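Local coordinates for protein beta-d-glucoside glucohydrolase (Hypocrea jecorina, PDB 3ZZ1) that probably hydrolyses terminal, non-reducing beta-D-glucosyl residues to release beta-D-glucose, as a secreted glycoside hydrolase family 3 enzyme of cellulose breakdown, at residues Ala356-Asn360 against His361-Ser365; Val323-Ile326 against Ala327-Gly330; Gly372-Asp375 against Gly376-Met380; Arg91-Gly94 against Gln95-Glu99; Gly142-Ile145 against Asn146-Ser150. All coordinates share one frame; numbering follows the deposited sequence.

Interaction 1 (Ala356-Asn360 against His361-Ser365); sequences AIIGN and HARNS
R363 folds its side chain back over the peptide that joins G359 to N360, in a loop that follows strand 348-352 in the C-terminal domain of this family 3 enzyme. A bend at chi3 (-72°) lays the guanidinium across the carbonyl of G359, whose carbon sits under one face near the rim. At the edge of the same group NH2 reaches OD1 of N360 at 3.2 Å in a nearly straight bond (167°). The oxygen lies in the guanidinium plane, whereas the donor approaches from above the plane of the amide. The close-packed part is the backbone turn beneath. R363 N donates to G359 O at 3.2 Å, forming one helix-like turn through H361, A362 and R363, and a water, W1, accepts from G359 N at 2.9 Å and from A362 N at 2.8 Å. I358 lies against this turn with both branches, CD1 on A362 CB at 3.8 Å and CG2 on R363 CG at 3.6 Å. H361 points the other way, its ring anchored by weak bonds from ND1 to A377 O and from NE2 to M380 O. The outer side is looser: R363 is exposed, and the bond that closes the next turn, S365 N to N360 O, is weak at 3.3 Å, while the hydroxyl of S365 is bonded to S367 OG. R363 is thus held by a neutral amide acceptor and by packing on the G359 peptide; as the residue is exposed, its charge is probably largely solvated.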
loop_
_atom_site.group_PDB
_atom_site.type_symbol
_atom_site.label_atom_id
_atom_site.label_comp_id
_atom_site.label_asym_id
_atom_site.label_seq_id
_atom_site.Cartn_x
_atom_site.Cartn_y
_atom_site.Cartn_z
ATOM N N ALA A 356 -1.938 -23.824 -7.095
ATOM C CA ALA A 356 -0.991 -23.969 -8.199
ATOM C C ALA A 356 -1.626 -23.696 -9.567
ATOM O O ALA A 356 -0.940 -23.250 -10.490
ATOM C CB ALA A 356 -0.358 -25.356 -8.170
ATOM N N ILE A 357 -2.931 -23.944 -9.692
ATOM C CA ILE A 357 -3.618 -23.852 -10.992
ATOM C C ILE A 357 -4.639 -22.713 -11.129
ATOM O O ILE A 357 -5.004 -22.065 -10.151
ATOM C CB ILE A 357 -4.312 -25.189 -11.370
ATOM C CG1 ILE A 357 -5.412 -25.535 -10.351
ATOM C CG2 ILE A 357 -3.278 -26.307 -11.511
ATOM C CD1 ILE A 357 -6.484 -26.471 -10.894
ATOM N N ILE A 358 -5.096 -22.492 -12.361
ATOM C CA ILE A 358 -6.160 -21.532 -12.658
ATOM C C ILE A 358 -7.465 -21.961 -11.976
ATOM O O ILE A 358 -7.891 -23.111 -12.104
ATOM C CB ILE A 358 -6.391 -21.397 -14.194
ATOM C CG1 ILE A 358 -5.164 -20.792 -14.901
ATOM C CG2 ILE A 358 -7.660 -20.596 -14.501
ATOM C CD1 ILE A 358 -4.871 -19.337 -14.556
ATOM N N GLY A 359 -8.078 -21.031 -11.247
ATOM C CA GLY A 359 -9.375 -21.255 -10.621
ATOM C C GLY A 359 -10.314 -20.095 -10.897
ATOM O O GLY A 359 -10.067 -19.294 -11.801
ATOM N N ASN A 360 -11.384 -20.000 -10.111
ATOM C CA ASN A 360 -12.400 -18.961 -10.296
ATOM C C ASN A 360 -11.887 -17.550 -10.000
ATOM O O ASN A 360 -12.428 -16.569 -10.507
ATOM C CB ASN A 360 -13.646 -19.265 -9.458
ATOM C CG ASN A 360 -14.500 -20.381 -10.048
ATOM O OD1 ASN A 360 -14.528 -20.600 -11.263
ATOM N ND2 ASN A 360 -15.215 -21.084 -9.183
ATOM N N HIS A 361 -10.840 -17.461 -9.184
ATOM C CA HIS A 361 -10.185 -16.190 -8.883
ATOM C C HIS A 361 -9.498 -15.605 -10.122
ATOM O O HIS A 361 -9.716 -14.443 -10.475
ATOM C CB HIS A 361 -9.176 -16.368 -7.747
ATOM C CG HIS A 361 -8.467 -15.106 -7.373
ATOM N ND1 HIS A 361 -7.218 -14.784 -7.857
ATOM C CD2 HIS A 361 -8.841 -14.077 -6.578
ATOM C CE1 HIS A 361 -6.853 -13.612 -7.373
ATOM N NE2 HIS A 361 -7.819 -13.163 -6.593
ATOM N N ALA A 362 -8.686 -16.428 -10.782
ATOM C CA ALA A 362 -7.958 -16.023 -11.984
ATOM C C ALA A 362 -8.874 -15.780 -13.189
ATOM O O ALA A 362 -8.557 -14.958 -14.053
ATOM C CB ALA A 362 -6.903 -17.063 -12.324
ATOM N N ARG A 363 -10.009 -16.481 -13.222
ATOM C CA ARG A 363 -10.919 -16.493 -14.380
ATOM C C ARG A 363 -11.920 -15.327 -14.490
ATOM O O ARG A 363 -12.605 -15.199 -15.515
ATOM C CB ARG A 363 -11.671 -17.832 -14.456
ATOM C CG ARG A 363 -10.812 -19.003 -14.926
ATOM C CD ARG A 363 -11.640 -20.259 -15.215
ATOM N NE ARG A 363 -12.154 -20.893 -14.000
ATOM C CZ ARG A 363 -11.782 -22.089 -13.543
ATOM N NH1 ARG A 363 -10.887 -22.818 -14.196
ATOM N NH2 ARG A 363 -12.317 -22.559 -12.418
ATOM N N ASN A 364 -11.999 -14.477 -13.464
ATOM C CA ASN A 364 -13.059 -13.452 -13.379
ATOM C C ASN A 364 -14.455 -14.097 -13.375
ATOM O O ASN A 364 -15.345 -13.713 -14.145
ATOM C CB ASN A 364 -12.950 -12.407 -14.509
ATOM C CG ASN A 364 -11.549 -11.818 -14.646
ATOM O OD1 ASN A 364 -10.829 -11.647 -13.661
ATOM N ND2 ASN A 364 -11.164 -11.498 -15.881
ATOM N N SER A 365 -14.623 -15.094 -12.510
ATOM C CA SER A 365 -15.832 -15.915 -12.470
ATOM C C SER A 365 -17.008 -15.193 -11.813
ATOM O O SER A 365 -16.804 -14.361 -10.930
ATOM C CB SER A 365 -15.536 -17.226 -11.735
ATOM O OG SER A 365 -16.720 -17.944 -11.431
HETATM O O HOH W 1 -7.544 -18.712 -9.589
#

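Interaction 2 (Val323-Ile326 against Ala327-Gly330); sequences VRAI and ARDG
V323, R324 and A325 offer their carbonyls to A327, R328 and D329 in regular i to i+4 bonds, the shortest being D329 N to A325 O at 2.7 Å, and G330 N adds a weak, bent bond to I326 O. On this frame R328 carries most of the side-chain contact. Its chain leaves the helix with CG anti to the backbone N (chi1 -179°) and then bends at chi3, which brings the guanidinium back over the preceding turn. CZ stands 3.8 Å from A325 CA, which lies over one face toward the rim, and NH2 is equally far from A325 CB. The same group grips its neighbour D329 side-on with two nitrogens: NE meets OD1 at 2.9 Å and NH2 meets OD2 at 3.1 Å, both approaching from above the carboxylate plane. This salt bridge sits at the C-terminal end of helix 320-329, just ahead of strand 332-336, an edge strand of the mixed sheet in the C-terminal part of the chain. The helix is wedged between helix 87-103, which A325, I326 and D329 meet at L89, and helix 510-518, which A327 and R328 meet at A513. D329 packs close to the carbonyl that its N bonds, with CB 3.2 Å from A325 O. R324 forms a salt bridge through NE with D516 of helix 510-518, a residue that R328 touches as well. NE of R324 and NH1 of R328 are 5.2 Å apart, and the acids D329 and D516 probably temper the repulsion between these like charges.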
loop_
_atom_site.group_PDB
_atom_site.type_symbol
_atom_site.label_atom_id
_atom_site.label_comp_id
_atom_site.label_asym_id
_atom_site.label_seq_id
_atom_site.Cartn_x
_atom_site.Cartn_y
_atom_site.Cartn_z
ATOM N N VAL A 323 4.321 -5.392 -13.862
ATOM C CA VAL A 323 3.689 -6.421 -13.037
ATOM C C VAL A 323 4.644 -7.605 -12.868
ATOM O O VAL A 323 4.865 -8.077 -11.752
ATOM C CB VAL A 323 2.327 -6.882 -13.617
ATOM C CG1 VAL A 323 1.650 -7.874 -12.678
ATOM C CG2 VAL A 323 1.418 -5.686 -13.847
ATOM N N ARG A 324 5.219 -8.053 -13.986
ATOM C CA ARG A 324 6.257 -9.084 -14.000
ATOM C C ARG A 324 7.399 -8.726 -13.057
ATOM O O ARG A 324 7.765 -9.524 -12.197
ATOM C CB ARG A 324 6.785 -9.291 -15.430
ATOM C CG ARG A 324 7.958 -10.281 -15.578
ATOM C CD ARG A 324 7.494 -11.719 -15.402
ATOM N NE ARG A 324 8.543 -12.701 -15.679
ATOM C CZ ARG A 324 8.808 -13.214 -16.881
ATOM N NH1 ARG A 324 8.112 -12.837 -17.949
ATOM N NH2 ARG A 324 9.774 -14.114 -17.016
ATOM N N ALA A 325 7.945 -7.519 -13.215
ATOM C CA ALA A 325 9.083 -7.069 -12.411
ATOM C C ALA A 325 8.770 -7.034 -10.915
ATOM O O ALA A 325 9.564 -7.513 -10.104
ATOM C CB ALA A 325 9.582 -5.703 -12.889
ATOM N N ILE A 326 7.615 -6.481 -10.551
ATOM C CA ILE A 326 7.263 -6.342 -9.137
ATOM C C ILE A 326 6.850 -7.674 -8.513
ATOM O O ILE A 326 7.262 -7.990 -7.394
ATOM C CB ILE A 326 6.192 -5.253 -8.912
ATOM C CG1 ILE A 326 6.797 -3.865 -9.165
ATOM C CG2 ILE A 326 5.635 -5.343 -7.499
ATOM C CD1 ILE A 326 5.813 -2.716 -9.041
ATOM N N ALA A 327 6.041 -8.449 -9.237
ATOM C CA ALA A 327 5.679 -9.803 -8.824
ATOM C C ALA A 327 6.928 -10.640 -8.574
ATOM O O ALA A 327 6.955 -11.464 -7.661
ATOM C CB ALA A 327 4.817 -10.462 -9.881
ATOM N N ARG A 328 7.950 -10.415 -9.401
ATOM C CA ARG A 328 9.234 -11.113 -9.327
ATOM C C ARG A 328 10.096 -10.592 -8.177
ATOM O O ARG A 328 10.537 -11.368 -7.327
ATOM C CB ARG A 328 9.979 -10.955 -10.665
ATOM C CG ARG A 328 11.325 -11.653 -10.754
ATOM C CD ARG A 328 12.133 -11.171 -11.956
ATOM N NE ARG A 328 12.556 -9.775 -11.817
ATOM C CZ ARG A 328 12.404 -8.838 -12.750
ATOM N NH1 ARG A 328 11.861 -9.139 -13.919
ATOM N NH2 ARG A 328 12.810 -7.595 -12.512
ATOM N N ASP A 329 10.320 -9.277 -8.150
ATOM C CA ASP A 329 11.257 -8.661 -7.203
ATOM C C ASP A 329 10.676 -8.464 -5.807
ATOM O O ASP A 329 11.397 -8.064 -4.884
ATOM C CB ASP A 329 11.786 -7.325 -7.751
ATOM C CG ASP A 329 12.688 -7.503 -8.962
ATOM O OD1 ASP A 329 13.152 -8.638 -9.219
ATOM O OD2 ASP A 329 12.932 -6.498 -9.665
ATOM N N GLY A 330 9.382 -8.743 -5.661
ATOM C CA GLY A 330 8.682 -8.602 -4.384
ATOM C C GLY A 330 8.572 -9.905 -3.620
ATOM O O GLY A 330 8.184 -9.912 -2.445
#

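Interaction 3 (Gly372-Asp375 against Gly376-Met380); sequences GCDD and GALGM
D374 and L378 cross at about a right angle where the long loop between strand 348-352 and helix 395-404 of the family 3 C-terminal domain reverses at G376. OD1 of D374 lies against the aliphatic side chain, 3.6 Å from L378 CD1 and 3.7 Å from L378 CB. With no direct hydrogen bond between the two halves of the turn, water joins them. W3 donates to D374 OD1 at 3.2 Å and to G376 O at 2.7 Å, while W2 accepts from G376 N at 2.8 Å and reaches D374 O weakly. G376, with a positive phi of 74°, makes the reversal. A second shell fixes both aspartates: D374 OD2 bonds T436 OG1, D374 O bonds H460 NE2, and OD2 of D375 takes the backbone N of N360. The disulfide from C373 to C368 ties the start of the turn to the loop before it. On the far side of the D375 peptide, W1 spans the turn through its two protons, donating to D375 O at 2.6 Å and to A377 O at 2.8 Å.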
loop_
_atom_site.group_PDB
_atom_site.type_symbol
_atom_site.label_atom_id
_atom_site.label_comp_id
_atom_site.label_asym_id
_atom_site.label_seq_id
_atom_site.Cartn_x
_atom_site.Cartn_y
_atom_site.Cartn_z
ATOM N N GLY A 372 -13.887 -11.835 -4.714
ATOM C CA GLY A 372 -14.321 -12.387 -3.426
ATOM C C GLY A 372 -14.253 -13.905 -3.370
ATOM O O GLY A 372 -15.265 -14.574 -3.134
ATOM N N CYS A 373 -13.058 -14.445 -3.604
ATOM C CA CYS A 373 -12.805 -15.885 -3.515
ATOM C C CYS A 373 -11.309 -16.164 -3.551
ATOM O O CYS A 373 -10.529 -15.402 -4.139
ATOM C CB CYS A 373 -13.523 -16.669 -4.627
ATOM S SG CYS A 373 -12.719 -16.644 -6.256
ATOM N N ASP A 374 -10.922 -17.249 -2.889
ATOM C CA ASP A 374 -9.567 -17.766 -2.958
ATOM C C ASP A 374 -9.638 -19.139 -3.622
ATOM O O ASP A 374 -9.441 -20.172 -2.983
ATOM C CB ASP A 374 -8.946 -17.849 -1.557
ATOM C CG ASP A 374 -7.481 -18.252 -1.585
ATOM O OD1 ASP A 374 -6.847 -18.165 -2.658
ATOM O OD2 ASP A 374 -6.961 -18.661 -0.530
ATOM N N ASP A 375 -9.944 -19.139 -4.914
ATOM C CA ASP A 375 -10.123 -20.385 -5.652
ATOM C C ASP A 375 -9.071 -20.507 -6.746
ATOM O O ASP A 375 -9.075 -19.747 -7.714
ATOM C CB ASP A 375 -11.532 -20.466 -6.239
ATOM C CG ASP A 375 -11.818 -21.812 -6.876
ATOM O OD1 ASP A 375 -11.939 -22.817 -6.137
ATOM O OD2 ASP A 375 -11.923 -21.859 -8.116
ATOM N N GLY A 376 -8.175 -21.473 -6.584
ATOM C CA GLY A 376 -7.031 -21.602 -7.468
ATOM C C GLY A 376 -6.022 -20.517 -7.142
ATOM O O GLY A 376 -6.082 -19.918 -6.066
ATOM N N ALA A 377 -5.110 -20.255 -8.074
ATOM C CA ALA A 377 -4.050 -19.274 -7.862
ATOM C C ALA A 377 -4.604 -17.917 -7.424
ATOM O O ALA A 377 -5.602 -17.427 -7.979
ATOM C CB ALA A 377 -3.193 -19.133 -9.107
ATOM N N LEU A 378 -3.941 -17.341 -6.420
ATOM C CA LEU A 378 -4.298 -16.059 -5.817
ATOM C C LEU A 378 -3.362 -14.937 -6.288
ATOM O O LEU A 378 -2.143 -15.092 -6.273
ATOM C CB LEU A 378 -4.230 -16.181 -4.287
ATOM C CG LEU A 378 -4.634 -14.971 -3.436
ATOM C CD1 LEU A 378 -6.139 -14.707 -3.504
ATOM C CD2 LEU A 378 -4.192 -15.175 -2.003
ATOM N N GLY A 379 -3.940 -13.807 -6.683
ATOM C CA GLY A 379 -3.158 -12.670 -7.158
ATOM C C GLY A 379 -3.365 -11.379 -6.383
ATOM O O GLY A 379 -2.591 -10.430 -6.529
ATOM N N MET A 380 -4.416 -11.341 -5.568
ATOM C CA MET A 380 -4.772 -10.156 -4.778
ATOM C C MET A 380 -5.944 -10.470 -3.855
ATOM O O MET A 380 -6.596 -11.504 -4.003
ATOM C CB MET A 380 -5.154 -8.987 -5.692
ATOM C CG MET A 380 -6.443 -9.208 -6.486
ATOM S SD MET A 380 -6.702 -7.962 -7.757
ATOM C CE MET A 380 -5.227 -8.187 -8.759
HETATM O O HOH W 2 -8.035 -22.902 -4.197
HETATM O O HOH W 3 -6.060 -21.078 -3.676
HETATM O O HOH W 4 -7.240 -17.472 -5.340
HETATM O O HOH W 1 -7.544 -18.712 -9.589
#

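Interaction 4 (Arg91-Gly94 against Gln95-Glu99); sequences RERG and QFIGE
E92 and F96 stack one turn apart: the extended glutamate chain lays CG over the ring at 3.6 Å from the centroid of F96, 13° off its normal, a CH-pi contact, and the carboxylate plane lies stacked on the ring, nearly parallel to it (3°). With CG anti to the carbonyl carbon (chi1 -76°), F96 leans back toward E92. The acid is also answered at its end, where OE2 takes a bond from N322 ND2. Along the backbone the carbonyls of R91, E92, R93 and G94 are each met four residues on, by the N atoms of Q95, F96, I97 and G98, at 2.8 to 2.9 Å. The arginines find acceptors on other elements. NE of R91 donates to N146 OD1, and NH2 of R93 donates to T76 O and weakly to P63 O, while I97 CD1 lies over one face of the R93 guanidinium, 4.0 Å from NH1. E99 OE1 accepts from H319 NE2, whose ring also meets F96. Such i to i+4 pairing is that of a regular alpha-helix, here helix 87-103 of the TIM-barrel-like N-terminal domain, which lies between helix 134-150 and helix 320-329.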
loop_
_atom_site.group_PDB
_atom_site.type_symbol
_atom_site.label_atom_id
_atom_site.label_comp_id
_atom_site.label_asym_id
_atom_site.label_seq_id
_atom_site.Cartn_x
_atom_site.Cartn_y
_atom_site.Cartn_z
ATOM N N ARG A 91 7.439 3.905 -8.637
ATOM C CA ARG A 91 7.056 5.058 -9.464
ATOM C C ARG A 91 6.490 4.610 -10.815
ATOM O O ARG A 91 5.470 5.138 -11.277
ATOM C CB ARG A 91 8.224 6.024 -9.683
ATOM C CG ARG A 91 7.766 7.395 -10.184
ATOM C CD ARG A 91 8.827 8.149 -10.971
ATOM N NE ARG A 91 8.256 9.382 -11.526
ATOM C CZ ARG A 91 7.743 9.508 -12.752
ATOM N NH1 ARG A 91 7.734 8.481 -13.600
ATOM N NH2 ARG A 91 7.242 10.674 -13.137
ATOM N N GLU A 92 7.156 3.636 -11.436
ATOM C CA GLU A 92 6.728 3.109 -12.733
ATOM C C GLU A 92 5.311 2.537 -12.676
ATOM O O GLU A 92 4.500 2.780 -13.579
ATOM C CB GLU A 92 7.719 2.054 -13.251
ATOM C CG GLU A 92 7.261 1.348 -14.513
ATOM C CD GLU A 92 8.273 0.337 -15.010
ATOM O OE1 GLU A 92 9.225 0.747 -15.700
ATOM O OE2 GLU A 92 8.127 -0.860 -14.687
ATOM N N ARG A 93 5.027 1.780 -11.616
ATOM C CA ARG A 93 3.687 1.251 -11.363
ATOM C C ARG A 93 2.649 2.379 -11.389
ATOM O O ARG A 93 1.601 2.255 -12.025
ATOM C CB ARG A 93 3.653 0.502 -10.026
ATOM C CG ARG A 93 2.337 -0.207 -9.702
ATOM C CD ARG A 93 2.462 -1.017 -8.402
ATOM N NE ARG A 93 1.174 -1.452 -7.842
ATOM C CZ ARG A 93 0.355 -0.680 -7.125
ATOM N NH1 ARG A 93 0.661 0.592 -6.890
ATOM N NH2 ARG A 93 -0.784 -1.171 -6.657
ATOM N N GLY A 94 2.961 3.480 -10.713
ATOM C CA GLY A 94 2.102 4.667 -10.717
ATOM C C GLY A 94 1.920 5.259 -12.105
ATOM O O GLY A 94 0.797 5.563 -12.510
ATOM N N GLN A 95 3.026 5.414 -12.834
ATOM C CA GLN A 95 3.000 5.934 -14.205
ATOM C C GLN A 95 2.141 5.073 -15.130
ATOM O O GLN A 95 1.325 5.588 -15.903
ATOM C CB GLN A 95 4.423 6.052 -14.772
ATOM C CG GLN A 95 4.481 6.593 -16.216
ATOM C CD GLN A 95 5.851 6.437 -16.862
ATOM O OE1 GLN A 95 5.978 5.857 -17.945
ATOM N NE2 GLN A 95 6.882 6.946 -16.197
ATOM N N PHE A 96 2.332 3.763 -15.033
ATOM C CA PHE A 96 1.630 2.810 -15.883
ATOM C C PHE A 96 0.132 2.796 -15.557
ATOM O O PHE A 96 -0.698 2.782 -16.467
ATOM C CB PHE A 96 2.260 1.417 -15.752
ATOM C CG PHE A 96 3.570 1.252 -16.497
ATOM C CD1 PHE A 96 4.241 2.347 -17.047
ATOM C CD2 PHE A 96 4.142 -0.008 -16.630
ATOM C CE1 PHE A 96 5.451 2.185 -17.732
ATOM C CE2 PHE A 96 5.353 -0.186 -17.315
ATOM C CZ PHE A 96 6.005 0.913 -17.870
ATOM N N ILE A 97 -0.203 2.823 -14.266
ATOM C CA ILE A 97 -1.595 2.976 -13.818
ATOM C C ILE A 97 -2.186 4.279 -14.359
ATOM O O ILE A 97 -3.293 4.288 -14.894
ATOM C CB ILE A 97 -1.730 2.915 -12.264
ATOM C CG1 ILE A 97 -1.578 1.470 -11.777
ATOM C CG2 ILE A 97 -3.078 3.480 -11.798
ATOM C CD1 ILE A 97 -1.339 1.320 -10.291
ATOM N N GLY A 98 -1.431 5.368 -14.224
ATOM C CA GLY A 98 -1.830 6.669 -14.757
ATOM C C GLY A 98 -2.149 6.613 -16.239
ATOM O O GLY A 98 -3.190 7.116 -16.677
ATOM N N GLU A 99 -1.255 5.988 -17.007
ATOM C CA GLU A 99 -1.428 5.843 -18.459
ATOM C C GLU A 99 -2.734 5.143 -18.829
ATOM O O GLU A 99 -3.455 5.598 -19.723
ATOM C CB GLU A 99 -0.238 5.107 -19.081
ATOM C CG GLU A 99 0.984 5.993 -19.280
ATOM C CD GLU A 99 2.212 5.232 -19.750
ATOM O OE1 GLU A 99 2.070 4.109 -20.277
ATOM O OE2 GLU A 99 3.330 5.766 -19.599
#

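Interaction 5 (Gly142-Ile145 against Asn146-Ser150); sequences GQTI and NGIQS
T144 and I148 run alongside each other off one face of the helix, with CG2 of T144 3.8 Å from CD1 of I148. The threonine keeps its methyl anti to the backbone N and its hydroxyl beside that N (chi1 -54°), which turns the methyl to the isoleucine and lets OG1 bond A140 O one turn back. I148 in turn rests CG1 on T144 O at 3.3 Å. A second pair, I145 and Q149, is arranged in the same manner: CG2 of I145 meets the amide carbon CD of Q149 at 3.8 Å, CG of Q149 lies 3.3 Å from I145 O, and the glutamine chain runs on extended from there. Both pairs ride on helix 134-150, which leads into strand 154-160 of the TIM-barrel-like N-terminal domain. I145, I148 and Q149 all touch A155 of that strand, and T144 turns to I90 of helix 87-103. Four backbone bonds set the spacing, from N146 N to G142 O at 3.0 Å through G147 N, I148 N and Q149 N to the carbonyls four residues before. N146 sends its CB past G142 O at 3.4 Å. Exposed S150 turns its hydroxyl back, OG donating to G147 O at 2.8 Å.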
loop_
_atom_site.group_PDB
_atom_site.type_symbol
_atom_site.label_atom_id
_atom_site.label_comp_id
_atom_site.label_asym_id
_atom_site.label_seq_id
_atom_site.Cartn_x
_atom_site.Cartn_y
_atom_site.Cartn_z
ATOM N N GLY A 142 4.405 8.833 -2.075
ATOM C CA GLY A 142 4.976 9.917 -2.869
ATOM C C GLY A 142 5.440 9.499 -4.252
ATOM O O GLY A 142 5.193 10.207 -5.231
ATOM N N GLN A 143 6.111 8.347 -4.335
ATOM C CA GLN A 143 6.598 7.833 -5.616
ATOM C C GLN A 143 5.443 7.443 -6.540
ATOM O O GLN A 143 5.501 7.691 -7.745
ATOM C CB GLN A 143 7.560 6.649 -5.425
ATOM C CG GLN A 143 8.906 6.997 -4.757
ATOM C CD GLN A 143 9.899 7.730 -5.668
ATOM O OE1 GLN A 143 10.845 8.349 -5.179
ATOM N NE2 GLN A 143 9.692 7.659 -6.987
ATOM N N THR A 144 4.396 6.849 -5.970
ATOM C CA THR A 144 3.244 6.365 -6.742
ATOM C C THR A 144 2.420 7.528 -7.289
ATOM O O THR A 144 1.949 7.488 -8.426
ATOM C CB THR A 144 2.340 5.435 -5.891
ATOM O OG1 THR A 144 3.131 4.375 -5.344
ATOM C CG2 THR A 144 1.204 4.837 -6.718
ATOM N N ILE A 145 2.260 8.560 -6.468
ATOM C CA ILE A 145 1.474 9.736 -6.832
ATOM C C ILE A 145 2.207 10.586 -7.867
ATOM O O ILE A 145 1.589 11.075 -8.805
ATOM C CB ILE A 145 1.065 10.546 -5.573
ATOM C CG1 ILE A 145 -0.076 9.818 -4.856
ATOM C CG2 ILE A 145 0.649 11.970 -5.922
ATOM C CD1 ILE A 145 -0.181 10.124 -3.386
ATOM N N ASN A 146 3.522 10.741 -7.704
ATOM C CA ASN A 146 4.352 11.353 -8.746
ATOM C C ASN A 146 4.129 10.632 -10.080
ATOM O O ASN A 146 3.879 11.269 -11.103
ATOM C CB ASN A 146 5.837 11.324 -8.358
ATOM C CG ASN A 146 6.732 12.008 -9.392
ATOM O OD1 ASN A 146 7.431 11.345 -10.167
ATOM N ND2 ASN A 146 6.714 13.343 -9.406
ATOM N N GLY A 147 4.184 9.303 -10.042
ATOM C CA GLY A 147 3.967 8.472 -11.221
ATOM C C GLY A 147 2.606 8.673 -11.867
ATOM O O GLY A 147 2.527 8.993 -13.056
ATOM N N ILE A 148 1.541 8.486 -11.086
ATOM C CA ILE A 148 0.171 8.653 -11.577
ATOM C C ILE A 148 -0.031 10.051 -12.162
ATOM O O ILE A 148 -0.476 10.193 -13.306
ATOM C CB ILE A 148 -0.895 8.396 -10.472
ATOM C CG1 ILE A 148 -0.850 6.944 -9.988
ATOM C CG2 ILE A 148 -2.310 8.731 -10.977
ATOM C CD1 ILE A 148 -1.506 6.735 -8.618
ATOM N N GLN A 149 0.314 11.076 -11.385
ATOM C CA GLN A 149 -0.011 12.460 -11.759
ATOM C C GLN A 149 0.881 13.055 -12.851
ATOM O O GLN A 149 0.510 14.044 -13.481
ATOM C CB GLN A 149 -0.092 13.361 -10.518
ATOM C CG GLN A 149 -1.141 12.879 -9.503
ATOM C CD GLN A 149 -1.506 13.911 -8.442
ATOM O OE1 GLN A 149 -0.780 14.880 -8.209
ATOM N NE2 GLN A 149 -2.639 13.695 -7.786
ATOM N N SER A 150 2.030 12.436 -13.106
ATOM C CA SER A 150 2.898 12.864 -14.212
ATOM C C SER A 150 2.213 12.640 -15.563
ATOM O O SER A 150 2.563 13.278 -16.558
ATOM C CB SER A 150 4.218 12.098 -14.193
ATOM O OG SER A 150 4.024 10.767 -14.643
#

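Interactions 2, 4 and 5 are turns of regular helix, whereas interactions 1 and 3 lie in one irregular loop of the C-terminal domain. Those two touch, joined by a bond from A377 N to I357 O and by a shared water. Interaction 3 is buried but bridged by ordered waters; interaction 1, farther from the chain centre, has an exposed arginine. Interactions 4 and 5 belong to neighbouring helices, their centres about 7 Å apart, with G94 O packed on I148 CG1. Interaction 2, the most buried helical contact, reaches interaction 4 through I326 on R93. Its salt bridge contrasts with the CH-pi stack of interaction 4 and the chiefly aliphatic pairs of interaction 5.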